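Long-range contacts in O-methyltransferase (Bacillus halodurans, PDB 2GPY), which probably transfers a methyl group from S-adenosylmethionine to a hydroxyl oxygen of an acceptor that has not been identified: residues B[56-61]-B[127-132]; B[155-160]-B[208-213]. All coordinates share one frame; numbering follows the deposited sequence.

Interaction 1: B[56-61]-B[127-132]; sequences ARILEI and FDVLFI
Phe127 supplies the largest bump of this contact, its ring wedged between Leu59 and Arg57. Leu59 CB stands 3.5 Å from the centroid of the Phe127 ring and only 10° off its normal, a CH-pi contact squarely over one face. The opposite face receives Arg57 NH2, 3.4 Å from Phe127 CE1; with Arg57 CZ 30° off the ring normal, the cation-pi contact is off-centre. Arg57 NE and NH2 also bond to the carbonyls of Leu126 and Pro125. Phe127 CG lies beside its own backbone N (chi1 -68°), a turn that carries the ring across to strand 57-61. With an alanine here, Leu59 CB is likely to lose the ring it packs on and the Arg57 guanidinium its aromatic partner. Farther along, Leu130 CD1 fills the hollow between two branches, 3.8 Å from Leu59 CD2 and 3.9 Å from Ile61 CG1. On the sheet face opposite Leu59 and Leu130, side chains run alongside one another: Ile58 with Val129, and Glu60 with Phe131, where Glu60 OE2 comes to 3.5 Å from Phe131 CD2 while OE1 bonds to Ser83. The parallel register shows in Leu59, whose N donates to Val129 O and whose O accepts from Phe131 N at 2.8 Å, and continues with Ile61 N donating to Phe131 O. At the strand's start, Asp128 OD2 takes two donors, Ala56 N at 2.8 Å from above the carboxylate plane and Arg57 N at 3.0 Å on the anti side; OD1 makes a salt bridge with Arg151. Strands 57-61 and 127-133 are central in a sheet of order 3-2-1-4-5-7-6, the hallmark of Rossmann-like methyltransferases. Helix 139-146 packs on Leu59, Ile61, Leu130 and Ile132, helix 67-75 on Glu60 and Phe131, and strand 80-85 flanks 57-61.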
loop_
_atom_site.group_PDB
_atom_site.type_symbol
_atom_site.label_atom_id
_atom_site.label_comp_id
_atom_site.label_asym_id
_atom_site.label_seq_id
_atom_site.Cartn_x
_atom_site.Cartn_y
_atom_site.Cartn_z
ATOM N N ALA B 56 13.566 2.485 -3.027
ATOM C CA ALA B 56 14.772 3.186 -3.458
ATOM C C ALA B 56 14.971 3.179 -4.980
ATOM O O ALA B 56 15.644 4.062 -5.515
ATOM C CB ALA B 56 16.013 2.580 -2.767
ATOM N N ARG B 57 14.439 2.168 -5.662
ATOM C CA ARG B 57 14.732 1.955 -7.096
ATOM C C ARG B 57 13.428 1.560 -7.787
ATOM O O ARG B 57 12.784 0.578 -7.389
ATOM C CB ARG B 57 15.763 0.836 -7.274
ATOM C CG ARG B 57 17.190 1.165 -6.745
ATOM C CD ARG B 57 18.139 -0.012 -6.949
ATOM N NE ARG B 57 18.130 -0.514 -8.328
ATOM C CZ ARG B 57 18.570 0.150 -9.398
ATOM N NH1 ARG B 57 19.071 1.384 -9.297
ATOM N NH2 ARG B 57 18.502 -0.427 -10.589
ATOM N N ILE B 58 13.036 2.330 -8.799
ATOM C CA ILE B 58 11.764 2.115 -9.517
ATOM C C ILE B 58 12.080 1.948 -11.000
ATOM O O ILE B 58 12.887 2.714 -11.575
ATOM C CB ILE B 58 10.822 3.316 -9.331
ATOM C CG1 ILE B 58 10.524 3.514 -7.832
ATOM C CG2 ILE B 58 9.508 3.155 -10.192
ATOM C CD1 ILE B 58 9.943 4.919 -7.480
ATOM N N LEU B 59 11.477 0.934 -11.614
ATOM C CA LEU B 59 11.547 0.749 -13.070
ATOM C C LEU B 59 10.151 0.968 -13.675
ATOM O O LEU B 59 9.150 0.404 -13.214
ATOM C CB LEU B 59 12.048 -0.657 -13.401
ATOM C CG LEU B 59 11.988 -1.027 -14.887
ATOM C CD1 LEU B 59 12.890 -0.113 -15.742
ATOM C CD2 LEU B 59 12.353 -2.477 -15.067
ATOM N N GLU B 60 10.084 1.806 -14.701
ATOM C CA GLU B 60 8.827 2.091 -15.369
ATOM C C GLU B 60 8.923 1.736 -16.837
ATOM O O GLU B 60 9.898 2.090 -17.493
ATOM C CB GLU B 60 8.493 3.587 -15.237
ATOM C CG GLU B 60 7.454 4.097 -16.231
ATOM C CD GLU B 60 7.192 5.578 -16.021
ATOM O OE1 GLU B 60 8.064 6.400 -16.373
ATOM O OE2 GLU B 60 6.134 5.885 -15.421
ATOM N N ILE B 61 7.905 1.058 -17.353
ATOM C CA ILE B 61 7.876 0.752 -18.774
ATOM C C ILE B 61 6.830 1.648 -19.409
ATOM O O ILE B 61 5.636 1.503 -19.120
ATOM C CB ILE B 61 7.496 -0.716 -19.034
ATOM C CG1 ILE B 61 8.328 -1.678 -18.144
ATOM C CG2 ILE B 61 7.592 -1.040 -20.557
ATOM C CD1 ILE B 61 9.845 -1.586 -18.276
ATOM N N PHE B 127 14.980 -3.976 -8.646
ATOM C CA PHE B 127 14.100 -2.859 -8.395
ATOM C C PHE B 127 13.130 -3.179 -7.250
ATOM O O PHE B 127 12.787 -4.328 -7.034
ATOM C CB PHE B 127 13.346 -2.535 -9.694
ATOM C CG PHE B 127 14.233 -1.981 -10.775
ATOM C CD1 PHE B 127 14.541 -0.620 -10.805
ATOM C CD2 PHE B 127 14.807 -2.829 -11.742
ATOM C CE1 PHE B 127 15.398 -0.082 -11.815
ATOM C CE2 PHE B 127 15.658 -2.308 -12.753
ATOM C CZ PHE B 127 15.952 -0.930 -12.781
ATOM N N ASP B 128 12.729 -2.153 -6.506
ATOM C CA ASP B 128 11.718 -2.274 -5.466
ATOM C C ASP B 128 10.326 -2.186 -6.053
ATOM O O ASP B 128 9.388 -2.672 -5.453
ATOM C CB ASP B 128 11.876 -1.147 -4.438
ATOM C CG ASP B 128 13.242 -1.165 -3.790
ATOM O OD1 ASP B 128 13.570 -2.215 -3.239
ATOM O OD2 ASP B 128 13.989 -0.153 -3.885
ATOM N N VAL B 129 10.205 -1.516 -7.201
ATOM C CA VAL B 129 8.899 -1.279 -7.828
ATOM C C VAL B 129 9.071 -1.393 -9.342
ATOM O O VAL B 129 10.029 -0.847 -9.892
ATOM C CB VAL B 129 8.340 0.168 -7.495
ATOM C CG1 VAL B 129 7.068 0.487 -8.339
ATOM C CG2 VAL B 129 8.068 0.363 -5.994
ATOM N N LEU B 130 8.115 -2.069 -9.998
ATOM C CA LEU B 130 7.965 -2.057 -11.441
ATOM C C LEU B 130 6.611 -1.438 -11.732
ATOM O O LEU B 130 5.612 -1.860 -11.157
ATOM C CB LEU B 130 7.984 -3.518 -11.980
ATOM C CG LEU B 130 7.599 -3.695 -13.452
ATOM C CD1 LEU B 130 8.600 -2.895 -14.408
ATOM C CD2 LEU B 130 7.503 -5.179 -13.891
ATOM N N PHE B 131 6.565 -0.448 -12.610
ATOM C CA PHE B 131 5.315 0.253 -12.901
ATOM C C PHE B 131 4.993 0.034 -14.374
ATOM O O PHE B 131 5.767 0.445 -15.240
ATOM C CB PHE B 131 5.513 1.765 -12.587
ATOM C CG PHE B 131 4.273 2.615 -12.764
ATOM C CD1 PHE B 131 3.000 2.080 -12.632
ATOM C CD2 PHE B 131 4.391 3.980 -13.020
ATOM C CE1 PHE B 131 1.844 2.895 -12.791
ATOM C CE2 PHE B 131 3.234 4.802 -13.203
ATOM C CZ PHE B 131 1.975 4.250 -13.089
ATOM N N ILE B 132 3.858 -0.622 -14.644
ATOM C CA ILE B 132 3.411 -0.900 -15.996
ATOM C C ILE B 132 1.931 -0.550 -16.149
ATOM O O ILE B 132 1.249 -0.244 -15.176
ATOM C CB ILE B 132 3.664 -2.373 -16.394
ATOM C CG1 ILE B 132 2.998 -3.329 -15.393
ATOM C CG2 ILE B 132 5.179 -2.655 -16.485
ATOM C CD1 ILE B 132 3.243 -4.837 -15.698
#

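Interaction 2: B[155-160]-B[208-213]; sequences LILSDN and IAISIK. With MG (magnesium ion), chain G.
Ser158 and Ala209 form a hydrogen-bonded antiparallel pair, each N donating to the other's O at 2.9 Å, with both donors in the carbonyl plane. The Ser158 side chain can be traced outward from there. Its CB rests against Ala209 CB at 4.0 Å; OG, turned beside its own backbone N (chi1 -56°), then runs to water 1, 2.7 Å from Ser158 OG, and also bonds to Tyr139. Water 1 donates to Ile156 O and lies 2.8 Å from Ser211 OG, which has a further partner in Thr199. This water, held among buried residues, thus links both serines to a strand carbonyl that already accepts from Ser211 N, so Ile156 O holds two donors. On the opposite face of the sheet the pairs are aliphatic: Leu157 CD2 meets Ile210 CG1 at 3.8 Å, the two side chains running alongside each other, and Leu155 CD2 meets Ile212 CG1 at the same 3.8 Å. Just beyond the strand, Asn160 OD1 binds the magnesium ion, whose other ligands are four waters and Asp206; Asn160 ND2 bonds to water 3 and to Asp133. This places the metal just past the C-terminal end of strand 154-159, consistent with the metal-dependent branch of the O-methyltransferase family. Strand 208-213 runs antiparallel to 154-159, at 166° between segments, and lies between it and strand 197-202. Helix 40-53 packs against Leu155, Leu157 and Ile208, while the second subunit brings its Met52 onto Leu155 and Ile210 and its His48 into a hydrogen bond with Ile210 O.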
loop_
_atom_site.group_PDB
_atom_site.type_symbol
_atom_site.label_atom_id
_atom_site.label_comp_id
_atom_site.label_asym_id
_atom_site.label_seq_id
_atom_site.Cartn_x
_atom_site.Cartn_y
_atom_site.Cartn_z
ATOM N N LEU B 155 7.154 -4.533 -5.438
ATOM C CA LEU B 155 5.817 -4.294 -5.964
ATOM C C LEU B 155 5.827 -4.206 -7.468
ATOM O O LEU B 155 6.681 -3.552 -8.054
ATOM C CB LEU B 155 5.280 -2.948 -5.468
ATOM C CG LEU B 155 5.320 -2.776 -3.946
ATOM C CD1 LEU B 155 4.882 -1.360 -3.507
ATOM C CD2 LEU B 155 4.471 -3.859 -3.251
ATOM N N ILE B 156 4.814 -4.790 -8.073
ATOM C CA ILE B 156 4.468 -4.465 -9.442
ATOM C C ILE B 156 3.137 -3.719 -9.399
ATOM O O ILE B 156 2.139 -4.222 -8.868
ATOM C CB ILE B 156 4.396 -5.715 -10.343
ATOM C CG1 ILE B 156 5.760 -6.412 -10.321
ATOM C CG2 ILE B 156 4.065 -5.270 -11.805
ATOM C CD1 ILE B 156 5.794 -7.715 -11.007
ATOM N N LEU B 157 3.147 -2.499 -9.925
ATOM C CA LEU B 157 1.949 -1.660 -9.943
ATOM C C LEU B 157 1.434 -1.597 -11.372
ATOM O O LEU B 157 2.199 -1.270 -12.305
ATOM C CB LEU B 157 2.292 -0.245 -9.459
ATOM C CG LEU B 157 3.000 -0.168 -8.116
ATOM C CD1 LEU B 157 3.477 1.282 -7.893
ATOM C CD2 LEU B 157 2.092 -0.655 -7.019
ATOM N N SER B 158 0.161 -1.937 -11.569
ATOM C CA SER B 158 -0.422 -1.871 -12.914
ATOM C C SER B 158 -1.520 -0.801 -12.957
ATOM O O SER B 158 -2.500 -0.901 -12.226
ATOM C CB SER B 158 -1.030 -3.211 -13.309
ATOM O OG SER B 158 -0.111 -4.293 -13.230
ATOM N N ASP B 159 -1.351 0.214 -13.800
ATOM C CA ASP B 159 -2.371 1.238 -14.001
ATOM C C ASP B 159 -3.480 0.748 -14.952
ATOM O O ASP B 159 -3.250 -0.172 -15.754
ATOM C CB ASP B 159 -1.721 2.507 -14.584
ATOM C CG ASP B 159 -2.630 3.718 -14.502
ATOM O OD1 ASP B 159 -3.636 3.684 -13.743
ATOM O OD2 ASP B 159 -2.345 4.697 -15.220
ATOM N N ASN B 160 -4.660 1.374 -14.865
ATOM C CA ASN B 160 -5.750 1.167 -15.815
ATOM C C ASN B 160 -6.292 -0.253 -15.849
ATOM O O ASN B 160 -6.690 -0.758 -16.919
ATOM C CB ASN B 160 -5.357 1.658 -17.237
ATOM C CG ASN B 160 -4.986 3.129 -17.259
ATOM O OD1 ASN B 160 -5.765 3.975 -16.792
ATOM N ND2 ASN B 160 -3.789 3.461 -17.803
ATOM N N ILE B 208 -5.840 0.401 -9.913
ATOM C CA ILE B 208 -4.426 0.112 -9.795
ATOM C C ILE B 208 -4.294 -1.257 -9.158
ATOM O O ILE B 208 -4.808 -1.473 -8.056
ATOM C CB ILE B 208 -3.706 1.124 -8.919
ATOM C CG1 ILE B 208 -3.911 2.566 -9.450
ATOM C CG2 ILE B 208 -2.187 0.769 -8.860
ATOM C CD1 ILE B 208 -3.360 3.622 -8.491
ATOM N N ALA B 209 -3.644 -2.189 -9.853
ATOM C CA ALA B 209 -3.354 -3.479 -9.224
ATOM C C ALA B 209 -2.014 -3.358 -8.533
ATOM O O ALA B 209 -1.065 -2.772 -9.090
ATOM C CB ALA B 209 -3.306 -4.564 -10.251
ATOM N N ILE B 210 -1.945 -3.855 -7.308
ATOM C CA ILE B 210 -0.691 -3.862 -6.546
ATOM C C ILE B 210 -0.346 -5.310 -6.290
ATOM O O ILE B 210 -1.028 -6.005 -5.531
ATOM C CB ILE B 210 -0.834 -3.117 -5.228
ATOM C CG1 ILE B 210 -1.267 -1.671 -5.516
ATOM C CG2 ILE B 210 0.484 -3.101 -4.475
ATOM C CD1 ILE B 210 -2.318 -1.262 -4.588
ATOM N N SER B 211 0.683 -5.776 -6.982
ATOM C CA SER B 211 1.131 -7.155 -6.841
ATOM C C SER B 211 2.366 -7.162 -5.970
ATOM O O SER B 211 3.369 -6.537 -6.307
ATOM C CB SER B 211 1.464 -7.746 -8.228
ATOM O OG SER B 211 0.360 -7.604 -9.105
ATOM N N ILE B 212 2.299 -7.847 -4.833
ATOM C CA ILE B 212 3.436 -7.904 -3.943
ATOM C C ILE B 212 4.187 -9.227 -4.134
ATOM O O ILE B 212 3.628 -10.307 -3.956
ATOM C CB ILE B 212 3.005 -7.778 -2.455
ATOM C CG1 ILE B 212 2.035 -6.584 -2.283
ATOM C CG2 ILE B 212 4.241 -7.638 -1.549
ATOM C CD1 ILE B 212 1.607 -6.375 -0.790
ATOM N N LYS B 213 5.464 -9.115 -4.459
ATOM C CA LYS B 213 6.254 -10.288 -4.819
ATOM C C LYS B 213 6.537 -11.133 -3.594
ATOM O O LYS B 213 7.046 -10.640 -2.575
ATOM C CB LYS B 213 7.545 -9.884 -5.529
ATOM C CG LYS B 213 8.290 -11.085 -6.120
ATOM C CD LYS B 213 9.322 -10.654 -7.118
ATOM C CE LYS B 213 9.798 -11.863 -7.916
ATOM N NZ LYS B 213 10.877 -11.454 -8.853
HETATM MG MG MG G . -6.010 6.007 -16.934
HETATM O O HOH W 1 0.237 -5.317 -10.745
HETATM O O HOH W 2 -5.158 6.429 -14.976
HETATM O O HOH W 3 -4.193 6.462 -17.888
HETATM O O HOH W 4 -6.638 5.870 -18.885
HETATM O O HOH W 5 -6.465 7.999 -17.114
#

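How the interactions relate
Both contacts are buried and belong to one sheet, their centres about 10 Å apart. Strands 127-133 and 154-159 are neighbours in it, and two probable hydrogen bonds, Leu130 O to Leu157 N and Leu130 N to Leu155 O, join interaction 1 to interaction 2. Interaction 1 pairs parallel strands in the middle of the sheet and touches no other subunit; its chemistry is aromatic and aliphatic packing, with Arg57 and Asp128 near the strand starts and the Glu60 carboxylate beside Phe131 farther along. Interaction 2 is antiparallel, lies nearer the sheet's edge, meets the second subunit, and combines a water bridging serines with the magnesium site beyond strand 154-159.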